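Single-stranded-DNA-specific exonuclease RecJ (Thermus thermophilus, PDB 2ZXR) degrades single-stranded DNA in the 5' to 3' direction as an exonuclease that needs divalent cations, magnesium above all. Local coordinates at residues 541-546 with 641-646; 547-552 with 587-592. All blocks are in the same frame, centred on the assembly; numbering follows the deposited sequence.

Contact 1: residues 541-546 with 641-646; sequences AYPLPL and RHPGLF
Proline-rich packing between an edge strand and a helix start makes this contact: the 541-543 strand and the loop after it lie against the first turn of helix 643-655 and the residues just before it. Pro543 is central. Pro543 CG sits over one face of the Phe646 ring, displaced toward its rim and 4.0 Å from the centroid, a CH-pi contact. Phe646 reaches this place with CG anti to its backbone N (chi1 -177°), and the edge of the same ring meets Ala541, whose CB is 3.8 Å from Phe646 CD2. Tyr542 leaves the strand pointing away from the helix start, but its ring comes back across Pro643 at about a right angle; Pro643 CB makes an off-centre CH-pi contact, and Pro643 CG comes within 3.6 Å of Tyr542 CD2. Farther along, the Arg641 chain bends at chi2 and chi3, and Pro545 CG lies over the centre of one guanidinium face, 3.9 Å from Arg641 CZ, while Pro543 CB touches its edge. Between two helices the chain turns sharply: Arg641 follows helix 624-639 in a Schellman motif, and His642 N-caps helix 643-655, its ND1 accepting from Leu645 N at 3.0 Å. His642 NE2 is bonded to Leu533 O. Around the contact, strand 601-603 pairs with 541-543, and helix 624-639 adds Tyr638 beside Pro543 and Leu634 and Ala637 beside Phe646.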
ATOM      1  N   ALA A 541     -14.371  -0.866  29.552  1.00 25.05           N
ATOM      2  CA  ALA A 541     -13.782   0.138  30.433  1.00 23.44           C
ATOM      3  C   ALA A 541     -13.899   1.519  29.757  1.00 23.34           C
ATOM      4  O   ALA A 541     -13.424   1.728  28.625  1.00 22.45           O
ATOM      5  CB  ALA A 541     -12.336  -0.216  30.723  1.00 22.53           C
ATOM      6  N   TYR A 542     -14.537   2.449  30.467  1.00 22.82           N
ATOM      7  CA  TYR A 542     -14.804   3.790  29.977  1.00 23.20           C
ATOM      8  C   TYR A 542     -14.061   4.877  30.708  1.00 23.58           C
ATOM      9  O   TYR A 542     -14.380   5.182  31.860  1.00 23.71           O
ATOM     10  CB  TYR A 542     -16.301   4.069  30.057  1.00 23.60           C
ATOM     11  CG  TYR A 542     -17.097   3.137  29.173  1.00 25.46           C
ATOM     12  CD1 TYR A 542     -17.227   1.784  29.485  1.00 25.05           C
ATOM     13  CD2 TYR A 542     -17.683   3.605  27.989  1.00 25.36           C
ATOM     14  CE1 TYR A 542     -17.924   0.921  28.646  1.00 26.21           C
ATOM     15  CE2 TYR A 542     -18.375   2.747  27.142  1.00 25.85           C
ATOM     16  CZ  TYR A 542     -18.491   1.418  27.476  1.00 26.17           C
ATOM     17  OH  TYR A 542     -19.171   0.586  26.625  1.00 28.33           O
ATOM     18  N   PRO A 543     -13.064   5.487  30.044  1.00 22.48           N
ATOM     19  CA  PRO A 543     -12.260   6.559  30.641  1.00 22.88           C
ATOM     20  C   PRO A 543     -13.118   7.705  31.131  1.00 23.26           C
ATOM     21  O   PRO A 543     -14.025   8.161  30.422  1.00 21.46           O
ATOM     22  CB  PRO A 543     -11.340   7.010  29.493  1.00 21.85           C
ATOM     23  CG  PRO A 543     -11.149   5.758  28.709  1.00 23.19           C
ATOM     24  CD  PRO A 543     -12.547   5.124  28.711  1.00 23.43           C
ATOM     25  N   LEU A 544     -12.795   8.172  32.331  1.00 24.31           N
ATOM     26  CA  LEU A 544     -13.471   9.298  32.958  1.00 26.00           C
ATOM     27  C   LEU A 544     -12.349  10.141  33.569  1.00 26.37           C
ATOM     28  O   LEU A 544     -11.432   9.596  34.180  1.00 26.01           O
ATOM     29  CB  LEU A 544     -14.400   8.808  34.065  1.00 27.08           C
ATOM     30  CG  LEU A 544     -15.220   9.823  34.856  1.00 28.58           C
ATOM     31  CD1 LEU A 544     -16.333  10.392  33.989  1.00 29.95           C
ATOM     32  CD2 LEU A 544     -15.834   9.128  36.072  1.00 29.64           C
ATOM     33  N   PRO A 545     -12.398  11.471  33.387  1.00 26.41           N
ATOM     34  CA  PRO A 545     -11.392  12.390  33.926  1.00 27.60           C
ATOM     35  C   PRO A 545     -11.291  12.230  35.451  1.00 27.84           C
ATOM     36  O   PRO A 545     -12.304  12.025  36.119  1.00 27.04           O
ATOM     37  CB  PRO A 545     -11.928  13.762  33.528  1.00 27.13           C
ATOM     38  CG  PRO A 545     -12.659  13.468  32.236  1.00 27.73           C
ATOM     39  CD  PRO A 545     -13.394  12.191  32.574  1.00 26.85           C
ATOM     40  N   LEU A 546     -10.078  12.329  35.991  1.00 29.30           N
ATOM     41  CA  LEU A 546      -9.879  12.171  37.433  1.00 31.67           C
ATOM     42  C   LEU A 546     -10.754  13.101  38.282  1.00 32.91           C
ATOM     43  O   LEU A 546     -11.296  12.686  39.316  1.00 33.44           O
ATOM     44  CB  LEU A 546      -8.420  12.391  37.821  1.00 31.40           C
ATOM     45  CG  LEU A 546      -8.195  12.209  39.333  1.00 32.22           C
ATOM     46  CD1 LEU A 546      -8.513  10.771  39.716  1.00 32.16           C
ATOM     47  CD2 LEU A 546      -6.746  12.532  39.718  1.00 32.94           C
ATOM     48  N   ARG A 641     -10.521   9.562  25.780  1.00 32.98           N
ATOM     49  CA  ARG A 641     -11.803   8.971  26.178  1.00 33.04           C
ATOM     50  C   ARG A 641     -12.258   7.969  25.123  1.00 31.63           C
ATOM     51  O   ARG A 641     -13.402   7.981  24.699  1.00 31.62           O
ATOM     52  CB  ARG A 641     -12.885  10.053  26.332  1.00 34.70           C
ATOM     53  CG  ARG A 641     -13.035  10.625  27.732  1.00 37.99           C
ATOM     54  CD  ARG A 641     -11.937  11.592  28.053  1.00 42.06           C
ATOM     55  NE  ARG A 641     -11.101  11.129  29.157  1.00 45.99           N
ATOM     56  CZ  ARG A 641     -10.138  11.863  29.711  1.00 47.31           C
ATOM     57  NH1 ARG A 641      -9.901  13.092  29.257  1.00 47.44           N
ATOM     58  NH2 ARG A 641      -9.414  11.370  30.708  1.00 46.81           N
ATOM     59  N   HIS A 642     -11.359   7.107  24.675  1.00 30.89           N
ATOM     60  CA  HIS A 642     -11.735   6.133  23.666  1.00 28.78           C
ATOM     61  C   HIS A 642     -11.935   4.768  24.319  1.00 27.81           C
ATOM     62  O   HIS A 642     -10.977   4.025  24.536  1.00 26.65           O
ATOM     63  CB  HIS A 642     -10.664   6.076  22.564  1.00 28.44           C
ATOM     64  CG  HIS A 642     -11.122   5.374  21.330  1.00 27.78           C
ATOM     65  ND1 HIS A 642     -11.370   4.022  21.301  1.00 27.78           N
ATOM     66  CD2 HIS A 642     -11.448   5.846  20.102  1.00 28.96           C
ATOM     67  CE1 HIS A 642     -11.833   3.685  20.110  1.00 28.30           C
ATOM     68  NE2 HIS A 642     -11.893   4.773  19.364  1.00 29.19           N
ATOM     69  N   PRO A 643     -13.200   4.411  24.620  1.00 26.88           N
ATOM     70  CA  PRO A 643     -13.532   3.140  25.262  1.00 26.67           C
ATOM     71  C   PRO A 643     -12.995   1.871  24.622  1.00 25.79           C
ATOM     72  O   PRO A 643     -12.493   0.999  25.322  1.00 25.33           O
ATOM     73  CB  PRO A 643     -15.069   3.173  25.328  1.00 26.75           C
ATOM     74  CG  PRO A 643     -15.363   4.647  25.449  1.00 26.46           C
ATOM     75  CD  PRO A 643     -14.417   5.219  24.419  1.00 27.13           C
ATOM     76  N   GLY A 644     -13.099   1.762  23.301  1.00 25.25           N
ATOM     77  CA  GLY A 644     -12.609   0.570  22.625  1.00 23.11           C
ATOM     78  C   GLY A 644     -11.107   0.349  22.726  1.00 21.93           C
ATOM     79  O   GLY A 644     -10.671  -0.749  23.076  1.00 20.66           O
ATOM     80  N   LEU A 645     -10.328   1.394  22.420  1.00 21.22           N
ATOM     81  CA  LEU A 645      -8.854   1.355  22.458  1.00 20.55           C
ATOM     82  C   LEU A 645      -8.324   1.211  23.875  1.00 20.16           C
ATOM     83  O   LEU A 645      -7.344   0.525  24.133  1.00 19.69           O
ATOM     84  CB  LEU A 645      -8.291   2.637  21.829  1.00 20.04           C
ATOM     85  CG  LEU A 645      -8.465   2.675  20.299  1.00 20.44           C
ATOM     86  CD1 LEU A 645      -8.268   4.074  19.713  1.00 20.13           C
ATOM     87  CD2 LEU A 645      -7.484   1.666  19.700  1.00 20.93           C
ATOM     88  N   PHE A 646      -8.988   1.876  24.802  1.00 20.96           N
ATOM     89  CA  PHE A 646      -8.579   1.819  26.201  1.00 20.51           C
ATOM     90  C   PHE A 646      -8.841   0.410  26.709  1.00 20.46           C
ATOM     91  O   PHE A 646      -7.992  -0.185  27.375  1.00 19.28           O
ATOM     92  CB  PHE A 646      -9.393   2.804  27.016  1.00 19.52           C
ATOM     93  CG  PHE A 646      -8.997   2.849  28.439  1.00 21.23           C
ATOM     94  CD1 PHE A 646      -7.815   3.470  28.818  1.00 20.93           C
ATOM     95  CD2 PHE A 646      -9.786   2.245  29.409  1.00 21.11           C
ATOM     96  CE1 PHE A 646      -7.431   3.485  30.131  1.00 21.34           C
ATOM     97  CE2 PHE A 646      -9.398   2.265  30.729  1.00 22.13           C
ATOM     98  CZ  PHE A 646      -8.225   2.883  31.088  1.00 21.36           C
TER

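Contact 2: residues 547-552 with 587-592; sequences LEALAR and LWLGLP
A chi1 of -179° swings the Leu587 branch to the far side from its own backbone N, beside the carbonyl carbon, and carries its two methyls to helix 546-554; Leu589, two residues later, has its CG beside the backbone N instead (chi1 -62°) and sends its methyls to Ala549 and Leu550. Ala549 meets both leucines. Ala549 CB lies 3.7 Å from Leu589 CD2 and, more loosely, near Leu587 CD1. Ala549 O is 3.6 Å from Leu587 CD2. The Ala549 methyl is small, consistent with a close approach: Ala549 CA and Leu589 CA are 7.2 Å apart. This is helix-on-sheet packing in the RecJ C-terminal domain, where strand 587-588 runs within a parallel five-stranded sheet between 558-560 and 601-603. Alternation along the strand turns Trp588 away from the helix, and its ring meets Tyr560 edge-to-face. At one margin of the helix contact, Leu550 CD2 reaches Leu589 CD1 at 4.3 Å. At another, the aliphatic part of Arg552 lies alongside Leu587, with Arg552 CB 4.4 Å from Leu587 CD2, and Leu587 CD1 sits over one face of the guanidinium. Salt bridges from Arg552 NH1 to Glu602 and from Arg552 NE to Glu557 fix the rotation of that flat group against the leucine.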
ATOM      1  N   LEU A 547     -10.880  14.359  37.863  1.00 33.64           N
ATOM      2  CA  LEU A 547     -11.701  15.308  38.612  1.00 34.66           C
ATOM      3  C   LEU A 547     -13.123  14.775  38.736  1.00 34.10           C
ATOM      4  O   LEU A 547     -13.688  14.752  39.827  1.00 34.91           O
ATOM      5  CB  LEU A 547     -11.733  16.671  37.914  1.00 35.08           C
ATOM      6  CG  LEU A 547     -10.380  17.355  37.760  1.00 36.25           C
ATOM      7  CD1 LEU A 547     -10.545  18.613  36.915  1.00 36.87           C
ATOM      8  CD2 LEU A 547      -9.810  17.686  39.129  1.00 36.67           C
ATOM      9  N   GLU A 548     -13.706  14.354  37.624  1.00 33.45           N
ATOM     10  CA  GLU A 548     -15.061  13.827  37.684  1.00 33.39           C
ATOM     11  C   GLU A 548     -15.148  12.599  38.570  1.00 32.69           C
ATOM     12  O   GLU A 548     -16.088  12.458  39.338  1.00 33.36           O
ATOM     13  CB  GLU A 548     -15.578  13.475  36.293  1.00 34.59           C
ATOM     14  CG  GLU A 548     -15.952  14.670  35.458  1.00 37.27           C
ATOM     15  CD  GLU A 548     -16.509  14.268  34.107  1.00 39.47           C
ATOM     16  OE1 GLU A 548     -17.399  13.385  34.069  1.00 40.85           O
ATOM     17  OE2 GLU A 548     -16.062  14.842  33.087  1.00 39.50           O
ATOM     18  N   ALA A 549     -14.172  11.705  38.469  1.00 31.66           N
ATOM     19  CA  ALA A 549     -14.195  10.489  39.264  1.00 30.70           C
ATOM     20  C   ALA A 549     -14.150  10.769  40.769  1.00 30.89           C
ATOM     21  O   ALA A 549     -14.876  10.138  41.546  1.00 29.81           O
ATOM     22  CB  ALA A 549     -13.025   9.565  38.867  1.00 28.62           C
ATOM     23  N   LEU A 550     -13.286  11.698  41.171  1.00 30.44           N
ATOM     24  CA  LEU A 550     -13.132  12.024  42.581  1.00 31.06           C
ATOM     25  C   LEU A 550     -14.377  12.678  43.146  1.00 30.12           C
ATOM     26  O   LEU A 550     -14.724  12.442  44.293  1.00 30.59           O
ATOM     27  CB  LEU A 550     -11.895  12.919  42.797  1.00 30.87           C
ATOM     28  CG  LEU A 550     -10.555  12.197  42.575  1.00 30.78           C
ATOM     29  CD1 LEU A 550      -9.417  13.201  42.555  1.00 30.61           C
ATOM     30  CD2 LEU A 550     -10.340  11.138  43.649  1.00 30.48           C
ATOM     31  N   ALA A 551     -15.056  13.483  42.339  1.00 29.69           N
ATOM     32  CA  ALA A 551     -16.285  14.134  42.794  1.00 30.26           C
ATOM     33  C   ALA A 551     -17.320  13.058  43.136  1.00 30.40           C
ATOM     34  O   ALA A 551     -17.956  13.109  44.183  1.00 30.90           O
ATOM     35  CB  ALA A 551     -16.845  15.070  41.705  1.00 28.45           C
ATOM     36  N   ARG A 552     -17.465  12.067  42.256  1.00 30.50           N
ATOM     37  CA  ARG A 552     -18.432  11.001  42.486  1.00 30.15           C
ATOM     38  C   ARG A 552     -18.043  10.122  43.666  1.00 30.95           C
ATOM     39  O   ARG A 552     -18.904   9.643  44.405  1.00 31.83           O
ATOM     40  CB  ARG A 552     -18.613  10.184  41.207  1.00 28.39           C
ATOM     41  CG  ARG A 552     -19.389  10.965  40.152  1.00 27.53           C
ATOM     42  CD  ARG A 552     -19.266  10.405  38.713  1.00 27.65           C
ATOM     43  NE  ARG A 552     -19.646   9.004  38.590  1.00 25.33           N
ATOM     44  CZ  ARG A 552     -19.748   8.338  37.436  1.00 27.14           C
ATOM     45  NH1 ARG A 552     -20.095   7.050  37.444  1.00 25.28           N
ATOM     46  NH2 ARG A 552     -19.528   8.951  36.269  1.00 25.82           N
ATOM     47  N   LEU A 587     -16.904   2.067  39.437  1.00 23.87           N
ATOM     48  CA  LEU A 587     -15.993   3.200  39.230  1.00 24.35           C
ATOM     49  C   LEU A 587     -14.593   2.833  39.712  1.00 25.62           C
ATOM     50  O   LEU A 587     -14.437   2.357  40.837  1.00 25.70           O
ATOM     51  CB  LEU A 587     -16.476   4.423  40.012  1.00 24.48           C
ATOM     52  CG  LEU A 587     -15.600   5.658  39.842  1.00 25.46           C
ATOM     53  CD1 LEU A 587     -15.836   6.218  38.427  1.00 23.23           C
ATOM     54  CD2 LEU A 587     -15.925   6.709  40.906  1.00 24.99           C
ATOM     55  N   TRP A 588     -13.579   3.055  38.880  1.00 26.01           N
ATOM     56  CA  TRP A 588     -12.206   2.703  39.269  1.00 26.72           C
ATOM     57  C   TRP A 588     -11.321   3.924  39.250  1.00 26.70           C
ATOM     58  O   TRP A 588     -11.472   4.800  38.393  1.00 27.06           O
ATOM     59  CB  TRP A 588     -11.605   1.647  38.312  1.00 26.07           C
ATOM     60  CG  TRP A 588     -12.281   0.276  38.272  1.00 26.04           C
ATOM     61  CD1 TRP A 588     -13.279  -0.190  39.092  1.00 27.43           C
ATOM     62  CD2 TRP A 588     -11.958  -0.811  37.386  1.00 25.76           C
ATOM     63  NE1 TRP A 588     -13.594  -1.502  38.769  1.00 25.50           N
ATOM     64  CE2 TRP A 588     -12.799  -1.900  37.726  1.00 26.87           C
ATOM     65  CE3 TRP A 588     -11.042  -0.967  36.340  1.00 25.37           C
ATOM     66  CZ2 TRP A 588     -12.747  -3.127  37.049  1.00 26.12           C
ATOM     67  CZ3 TRP A 588     -10.991  -2.197  35.667  1.00 27.14           C
ATOM     68  CH2 TRP A 588     -11.838  -3.252  36.028  1.00 25.91           C
ATOM     69  N   LEU A 589     -10.386   3.988  40.188  1.00 27.05           N
ATOM     70  CA  LEU A 589      -9.476   5.119  40.255  1.00 28.14           C
ATOM     71  C   LEU A 589      -8.075   4.656  39.883  1.00 28.73           C
ATOM     72  O   LEU A 589      -7.115   5.401  40.006  1.00 29.00           O
ATOM     73  CB  LEU A 589      -9.468   5.693  41.668  1.00 29.92           C
ATOM     74  CG  LEU A 589     -10.801   6.241  42.166  1.00 31.14           C
ATOM     75  CD1 LEU A 589     -10.628   6.800  43.580  1.00 32.13           C
ATOM     76  CD2 LEU A 589     -11.288   7.336  41.224  1.00 31.28           C
ATOM     77  N   GLY A 590      -7.973   3.409  39.439  1.00 28.79           N
ATOM     78  CA  GLY A 590      -6.691   2.860  39.080  1.00 29.15           C
ATOM     79  C   GLY A 590      -6.962   1.552  38.387  1.00 30.30           C
ATOM     80  O   GLY A 590      -8.127   1.171  38.195  1.00 29.97           O
ATOM     81  N   LEU A 591      -5.888   0.854  38.031  1.00 30.69           N
ATOM     82  CA  LEU A 591      -5.995  -0.397  37.306  1.00 32.00           C
ATOM     83  C   LEU A 591      -5.824  -1.628  38.184  1.00 32.71           C
ATOM     84  O   LEU A 591      -4.880  -1.712  38.969  1.00 32.72           O
ATOM     85  CB  LEU A 591      -4.933  -0.431  36.188  1.00 31.51           C
ATOM     86  CG  LEU A 591      -4.861   0.802  35.287  1.00 30.94           C
ATOM     87  CD1 LEU A 591      -3.803   0.602  34.207  1.00 31.62           C
ATOM     88  CD2 LEU A 591      -6.215   1.040  34.660  1.00 32.17           C
ATOM     89  N   PRO A 592      -6.742  -2.597  38.071  1.00 33.51           N
ATOM     90  CA  PRO A 592      -6.521  -3.764  38.923  1.00 34.61           C
ATOM     91  C   PRO A 592      -5.309  -4.570  38.438  1.00 35.95           C
ATOM     92  O   PRO A 592      -4.845  -4.413  37.303  1.00 35.32           O
ATOM     93  CB  PRO A 592      -7.840  -4.541  38.825  1.00 34.71           C
ATOM     94  CG  PRO A 592      -8.497  -4.025  37.599  1.00 35.32           C
ATOM     95  CD  PRO A 592      -8.101  -2.584  37.506  1.00 33.64           C
TER

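In the fold
Contacts 1 and 2 belong to one domain, their centres about 11 Å apart, and both reach the same parallel sheet. Strand 541-543 leads almost directly into helix 546-554: segment 547-552 follows 541-546 without a break, and both segments of contact 2 fall between those of contact 1 in sequence. Leu544 joins the two: Leu544 CD2 is 3.7 Å from Leu587 CD1, 3.8 Å from Ala549 CA and 3.7 Å from Arg552 NH2. Both contacts lie away from the magnesium site of Asp84, Asp136, His160, His161 and Asp221. Measured from the centre of the chain, the centre of contact 1 is at about 31 Å and that of contact 2 at about 42 Å.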